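Local structure of tryptophanyl-tRNA synthetase (Cryptosporidium parvum Iowa II, 3HV0) at residues S87-H92 / N273-V278; D312-W317 / G345-I350. The protein probably catalyses the ATP-dependent attachment of L-tryptophan to its cognate tRNA, releasing AMP and diphosphate, as a class I aminoacyl-tRNA synthetase. One frame throughout, in Å; residues are numbered along the deposited sequence.

Contact 1: S87-H92 / N273-V278; sequences SLHVGH and NSSIFV
The imidazole of His89 carries the Ser275 hydroxyl over one face, Ser275 OG lying 3.1 Å from His89 CD2 and displaced toward the ring's rim, while Phe277 brings CZ in plane to its edge, 3.6 Å from His89 CD2. The two rings run side by side in the same direction with planes 48° apart, an oblique pair that is neither a stack nor a T-shape. At the edge of the phenyl ring, near its plane, Ser87 O sits 3.5 Å from Phe277 CD1. His89 opens the HVGH sequence, the HIGH signature of class I synthetases, in the loop between strand 76-81 and helix 93-106; its side chain is about 9 Å from the bound tryptophan. Residues 273-278 follow the unmodelled 260-272, which hold the KMSAS form of the other class I signature, so the contact joins the HIGH motif itself to the chain just after the KMSAS sequence.

Backbone geometry fixes the register. Val278 N donates to Leu88 O at 3.1 Å, and Val90 N donates to Ile276 O at 2.9 Å, framing His89 and Phe277 as a bridged pair. The bridge is single, consistent with end-to-end directions 102° apart. The bond to His89 CB points away from the other segment, although CB still touches Ile276 O, and with CG anti to the carbonyl carbon (chi1 -53°) the ring comes back to Ser275 and Phe277. Val90 and Ile276 lie alongside one another and both touch Leu355 of helix 344-367, although their modelled methyl separation is doubtfully short. Asp141 of helix 128-143 accepts from Leu88 N. Beyond the bridge, Ser87 OG, weakly hydrogen-bonded to Asn279 OD1, also touches a valine methyl, 3.3 Å from Val278 CG2.

Contact 2: D312-W317 / G345-I350; sequences DVDVSW and GEIKSI
The side chains of Asp314 and Ile347 pass one another heading opposite ways where an N-cap meets the flank of a neighbouring helix. Asp314 caps helix 315-323: its OD2 accepts from Trp317 N at 2.7 Å, met nearly along the C-O axis. With CG anti to the backbone N, the carboxylate also faces residues 345-350, and its other oxygen, OD1, takes a water as well as Tyr337 OH and Gly296 N. Several bonds thus grip this buried group and should fix its rotation.

Ile347 reaches across fully extended, chi1 -169° carrying CG1 anti to the backbone N and chi2 continuing the line. Ile347 CD1 ends 4.0 Å from Asp314 OD2 and equally 4.0 Å from Trp317 CB, so the methyl rests against both the cap carboxylate and the start of the helix. The indole itself is packed by Leu330 and Ile333 of helix 327-339, in the helical region that corresponds to the C-terminal domain of these synthetases.

No direct hydrogen bond crosses the interface; a water does the polar work. It donates to Asp314 OD1 at 3.0 Å and accepts from Ser316 OG, also at 3.0 Å. Lys348 NZ gives it a third bond, 3.1 Å long. The lysine gets there by bending, chi3 at 91° and chi4 at 77°, a curl that also allows weak bonds to the carbonyls of Ile289 and Ala293. The charged atoms Asp314 OD1 and Lys348 NZ remain 5.9 Å apart and are bridged by solvent. The lysine chain also brushes the serine hydroxyl, where Lys348 CG lies 3.5 Å from Ser316 OG.

In the fold
From the N terminus, the chain passes strand 76-81 and enters contact 1, which closes a loop of 180 residues. That loop holds strands 110-114, 152-156, 222-227 and 250-254 of the central sheet and reaches past the last residue of the tryptophan pocket. After helix 282-292 the chain reaches contact 2, whose 27-residue closure contains the rest of helix 315-323 and helix 327-339. The closures follow in series, neither nesting nor crossing; the nearest atoms of contact 1 and contact 2 are about 9 Å apart. Helix 344-367 connects them: it supplies 345-350 to contact 2, then Leu355, Leu358 and His362 lie against contact 1. It thereby ties the catalytic domain's signature loops to the helical region.

Contact 1: S87-H92 / N273-V278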
loop_
_atom_site.group_PDB
_atom_site.type_symbol
_atom_site.label_atom_id
_atom_site.label_comp_id
_atom_site.label_asym_id
_atom_site.label_seq_id
_atom_site.Cartn_x
_atom_site.Cartn_y
_atom_site.Cartn_z
ATOM N N SER A 87 11.926 -22.145 -6.450
ATOM C CA SER A 87 13.362 -22.015 -6.677
ATOM C C SER A 87 13.699 -20.999 -7.773
ATOM O O SER A 87 12.932 -20.763 -8.696
ATOM C CB SER A 87 13.956 -23.373 -7.027
ATOM O OG SER A 87 15.370 -23.289 -7.023
ATOM N N LEU A 88 14.858 -20.378 -7.650
ATOM C CA LEU A 88 15.332 -19.428 -8.653
ATOM C C LEU A 88 15.838 -20.180 -9.879
ATOM O O LEU A 88 16.455 -21.240 -9.739
ATOM C CB LEU A 88 16.445 -18.550 -8.077
ATOM C CG LEU A 88 15.968 -17.224 -7.439
ATOM C CD1 LEU A 88 14.843 -17.423 -6.410
ATOM C CD2 LEU A 88 17.143 -16.470 -6.825
ATOM N N HIS A 89 15.565 -19.640 -11.076
ATOM C CA HIS A 89 16.206 -20.150 -12.306
ATOM C C HIS A 89 17.672 -19.749 -12.233
ATOM O O HIS A 89 18.049 -18.849 -11.472
ATOM C CB HIS A 89 15.607 -19.566 -13.592
ATOM C CG HIS A 89 14.117 -19.704 -13.703
ATOM N ND1 HIS A 89 13.292 -18.643 -14.014
ATOM C CD2 HIS A 89 13.305 -20.778 -13.565
ATOM C CE1 HIS A 89 12.034 -19.055 -14.057
ATOM N NE2 HIS A 89 12.014 -20.348 -13.787
ATOM N N VAL A 90 18.507 -20.399 -13.027
ATOM C CA VAL A 90 19.908 -20.018 -13.090
ATOM C C VAL A 90 20.046 -18.637 -13.740
ATOM O O VAL A 90 21.008 -17.903 -13.459
ATOM C CB VAL A 90 20.747 -21.082 -13.829
ATOM C CG1 VAL A 90 22.220 -20.726 -13.822
ATOM C CG2 VAL A 90 20.558 -22.439 -13.167
ATOM N N GLY A 91 19.064 -18.278 -14.577
ATOM C CA GLY A 91 19.050 -16.977 -15.242
ATOM C C GLY A 91 18.938 -15.870 -14.219
ATOM O O GLY A 91 19.563 -14.822 -14.347
ATOM N N HIS A 92 18.143 -16.133 -13.183
ATOM C CA HIS A 92 17.931 -15.187 -12.088
ATOM C C HIS A 92 19.137 -14.983 -11.220
ATOM O O HIS A 92 19.150 -14.063 -10.439
ATOM C CB HIS A 92 16.769 -15.635 -11.206
ATOM C CG HIS A 92 15.430 -15.475 -11.851
ATOM N ND1 HIS A 92 14.546 -16.523 -12.017
ATOM C CD2 HIS A 92 14.826 -14.383 -12.375
ATOM C CE1 HIS A 92 13.451 -16.078 -12.614
ATOM N NE2 HIS A 92 13.599 -14.786 -12.850
ATOM N N ASN A 273 6.554 -25.276 -18.454
ATOM C CA ASN A 273 7.445 -24.126 -18.609
ATOM C C ASN A 273 8.773 -24.309 -17.846
ATOM O O ASN A 273 9.178 -23.460 -17.048
ATOM C CB ASN A 273 6.721 -22.835 -18.193
ATOM C CG ASN A 273 5.952 -22.987 -16.890
ATOM O OD1 ASN A 273 6.435 -22.600 -15.827
ATOM N ND2 ASN A 273 4.751 -23.558 -16.970
ATOM N N SER A 274 9.450 -25.421 -18.134
ATOM C CA SER A 274 10.641 -25.839 -17.394
ATOM C C SER A 274 11.946 -25.276 -17.961
ATOM O O SER A 274 12.328 -25.573 -19.099
ATOM C CB SER A 274 10.734 -27.365 -17.376
ATOM O OG SER A 274 9.620 -27.939 -16.726
ATOM N N SER A 275 12.614 -24.459 -17.149
ATOM C CA SER A 275 14.005 -24.073 -17.383
ATOM C C SER A 275 14.852 -24.500 -16.179
ATOM O O SER A 275 14.333 -25.052 -15.200
ATOM C CB SER A 275 14.108 -22.567 -17.591
ATOM O OG SER A 275 13.637 -21.881 -16.441
ATOM N N ILE A 276 16.148 -24.219 -16.247
ATOM C CA ILE A 276 17.128 -24.759 -15.293
ATOM C C ILE A 276 17.029 -24.088 -13.891
ATOM O O ILE A 276 17.307 -22.889 -13.739
ATOM C CB ILE A 276 18.564 -24.598 -15.880
ATOM C CG1 ILE A 276 19.337 -25.891 -15.862
ATOM C CG2 ILE A 276 19.365 -23.620 -15.105
ATOM C CD1 ILE A 276 18.719 -26.955 -16.760
ATOM N N PHE A 277 16.611 -24.843 -12.876
ATOM C CA PHE A 277 16.559 -24.303 -11.516
ATOM C C PHE A 277 17.835 -24.627 -10.730
ATOM O O PHE A 277 18.500 -25.626 -10.988
ATOM C CB PHE A 277 15.341 -24.825 -10.761
ATOM C CG PHE A 277 14.025 -24.455 -11.386
ATOM C CD1 PHE A 277 13.371 -23.279 -11.029
ATOM C CD2 PHE A 277 13.417 -25.298 -12.302
ATOM C CE1 PHE A 277 12.131 -22.950 -11.589
ATOM C CE2 PHE A 277 12.184 -24.974 -12.869
ATOM C CZ PHE A 277 11.545 -23.795 -12.518
ATOM N N VAL A 278 18.168 -23.784 -9.754
ATOM C CA VAL A 278 19.380 -24.013 -8.949
ATOM C C VAL A 278 19.313 -25.265 -8.080
ATOM O O VAL A 278 20.352 -25.740 -7.635
ATOM C CB VAL A 278 19.729 -22.809 -8.040
ATOM C CG1 VAL A 278 20.041 -21.580 -8.876
ATOM C CG2 VAL A 278 18.610 -22.539 -7.068
#

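Contact 2: D312-W317 / G345-I350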
loop_
_atom_site.group_PDB
_atom_site.type_symbol
_atom_site.label_atom_id
_atom_site.label_comp_id
_atom_site.label_asym_id
_atom_site.label_seq_id
_atom_site.Cartn_x
_atom_site.Cartn_y
_atom_site.Cartn_z
ATOM N N ASP A 312 24.906 -17.236 -32.718
ATOM C CA ASP A 312 23.948 -16.224 -32.263
ATOM C C ASP A 312 22.600 -16.822 -31.839
ATOM O O ASP A 312 21.903 -16.253 -30.994
ATOM C CB ASP A 312 23.757 -15.151 -33.338
ATOM C CG ASP A 312 24.966 -14.241 -33.462
ATOM O OD1 ASP A 312 25.896 -14.562 -34.226
ATOM O OD2 ASP A 312 24.987 -13.197 -32.784
ATOM N N VAL A 313 22.251 -17.967 -32.425
ATOM C CA VAL A 313 21.005 -18.673 -32.101
ATOM C C VAL A 313 21.187 -19.840 -31.118
ATOM O O VAL A 313 20.215 -20.263 -30.495
ATOM C CB VAL A 313 20.337 -19.223 -33.371
ATOM C CG1 VAL A 313 20.012 -18.087 -34.327
ATOM C CG2 VAL A 313 21.227 -20.265 -34.036
ATOM N N ASP A 314 22.411 -20.361 -30.992
ATOM C CA ASP A 314 22.680 -21.505 -30.111
ATOM C C ASP A 314 22.589 -21.126 -28.623
ATOM O O ASP A 314 23.406 -20.355 -28.105
ATOM C CB ASP A 314 24.035 -22.146 -30.417
ATOM C CG ASP A 314 24.223 -23.474 -29.693
ATOM O OD1 ASP A 314 23.863 -24.540 -30.249
ATOM O OD2 ASP A 314 24.716 -23.454 -28.549
ATOM N N VAL A 315 21.587 -21.689 -27.953
ATOM C CA VAL A 315 21.276 -21.360 -26.570
ATOM C C VAL A 315 22.361 -21.863 -25.636
ATOM O O VAL A 315 22.647 -21.247 -24.615
ATOM C CB VAL A 315 19.912 -21.959 -26.134
ATOM C CG1 VAL A 315 19.650 -21.708 -24.631
ATOM C CG2 VAL A 315 18.765 -21.392 -27.001
ATOM N N SER A 316 22.965 -22.992 -25.981
ATOM C CA SER A 316 24.038 -23.553 -25.164
ATOM C C SER A 316 25.295 -22.674 -25.201
ATOM O O SER A 316 25.928 -22.461 -24.178
ATOM C CB SER A 316 24.350 -24.995 -25.580
ATOM O OG SER A 316 23.241 -25.855 -25.334
ATOM N N TRP A 317 25.643 -22.145 -26.370
ATOM C CA TRP A 317 26.803 -21.244 -26.475
ATOM C C TRP A 317 26.625 -19.980 -25.627
ATOM O O TRP A 317 27.519 -19.580 -24.873
ATOM C CB TRP A 317 27.057 -20.867 -27.929
ATOM C CG TRP A 317 28.005 -19.718 -28.090
ATOM C CD1 TRP A 317 27.699 -18.472 -28.549
ATOM C CD2 TRP A 317 29.404 -19.694 -27.767
ATOM N NE1 TRP A 317 28.816 -17.673 -28.542
ATOM C CE2 TRP A 317 29.878 -18.397 -28.065
ATOM C CE3 TRP A 317 30.302 -20.638 -27.259
ATOM C CZ2 TRP A 317 31.214 -18.022 -27.872
ATOM C CZ3 TRP A 317 31.625 -20.261 -27.067
ATOM C CH2 TRP A 317 32.066 -18.967 -27.373
ATOM N N GLY A 345 26.214 -31.904 -29.904
ATOM C CA GLY A 345 26.263 -32.837 -28.791
ATOM C C GLY A 345 27.306 -32.515 -27.742
ATOM O O GLY A 345 27.004 -32.565 -26.557
ATOM N N GLU A 346 28.523 -32.171 -28.161
ATOM C CA GLU A 346 29.611 -31.904 -27.204
ATOM C C GLU A 346 29.433 -30.557 -26.485
ATOM O O GLU A 346 29.644 -30.457 -25.272
ATOM C CB GLU A 346 30.991 -31.961 -27.876
ATOM C CG GLU A 346 32.115 -32.329 -26.896
ATOM C CD GLU A 346 33.510 -31.955 -27.376
ATOM O OE1 GLU A 346 33.721 -31.801 -28.599
ATOM O OE2 GLU A 346 34.408 -31.826 -26.516
ATOM N N ILE A 347 29.039 -29.525 -27.226
ATOM C CA ILE A 347 28.844 -28.204 -26.629
ATOM C C ILE A 347 27.764 -28.256 -25.559
ATOM O O ILE A 347 27.835 -27.518 -24.573
ATOM C CB ILE A 347 28.496 -27.097 -27.675
ATOM C CG1 ILE A 347 28.576 -25.703 -27.035
ATOM C CG2 ILE A 347 27.110 -27.302 -28.251
ATOM C CD1 ILE A 347 28.520 -24.552 -28.031
ATOM N N LYS A 348 26.768 -29.117 -25.753
ATOM C CA LYS A 348 25.682 -29.244 -24.785
ATOM C C LYS A 348 26.130 -29.986 -23.535
ATOM O O LYS A 348 25.596 -29.749 -22.448
ATOM C CB LYS A 348 24.484 -29.945 -25.407
ATOM C CG LYS A 348 23.845 -29.146 -26.517
ATOM C CD LYS A 348 22.759 -29.933 -27.210
ATOM C CE LYS A 348 21.406 -29.700 -26.564
ATOM N NZ LYS A 348 20.835 -28.372 -26.956
ATOM N N SER A 349 27.111 -30.875 -23.694
ATOM C CA SER A 349 27.656 -31.624 -22.560
ATOM C C SER A 349 28.563 -30.732 -21.714
ATOM O O SER A 349 28.469 -30.737 -20.488
ATOM C CB SER A 349 28.404 -32.872 -23.029
ATOM O OG SER A 349 29.177 -33.422 -21.977
ATOM N N ILE A 350 29.422 -29.955 -22.366
ATOM C CA ILE A 350 30.297 -29.018 -21.654
ATOM C C ILE A 350 29.488 -28.073 -20.750
ATOM O O ILE A 350 29.850 -27.835 -19.597
ATOM C CB ILE A 350 31.154 -28.184 -22.634
ATOM C CG1 ILE A 350 32.129 -29.086 -23.395
ATOM C CG2 ILE A 350 31.927 -27.122 -21.881
ATOM C CD1 ILE A 350 32.826 -28.417 -24.564
HETATM O O HOH W 1 22.122 -25.761 -28.146
#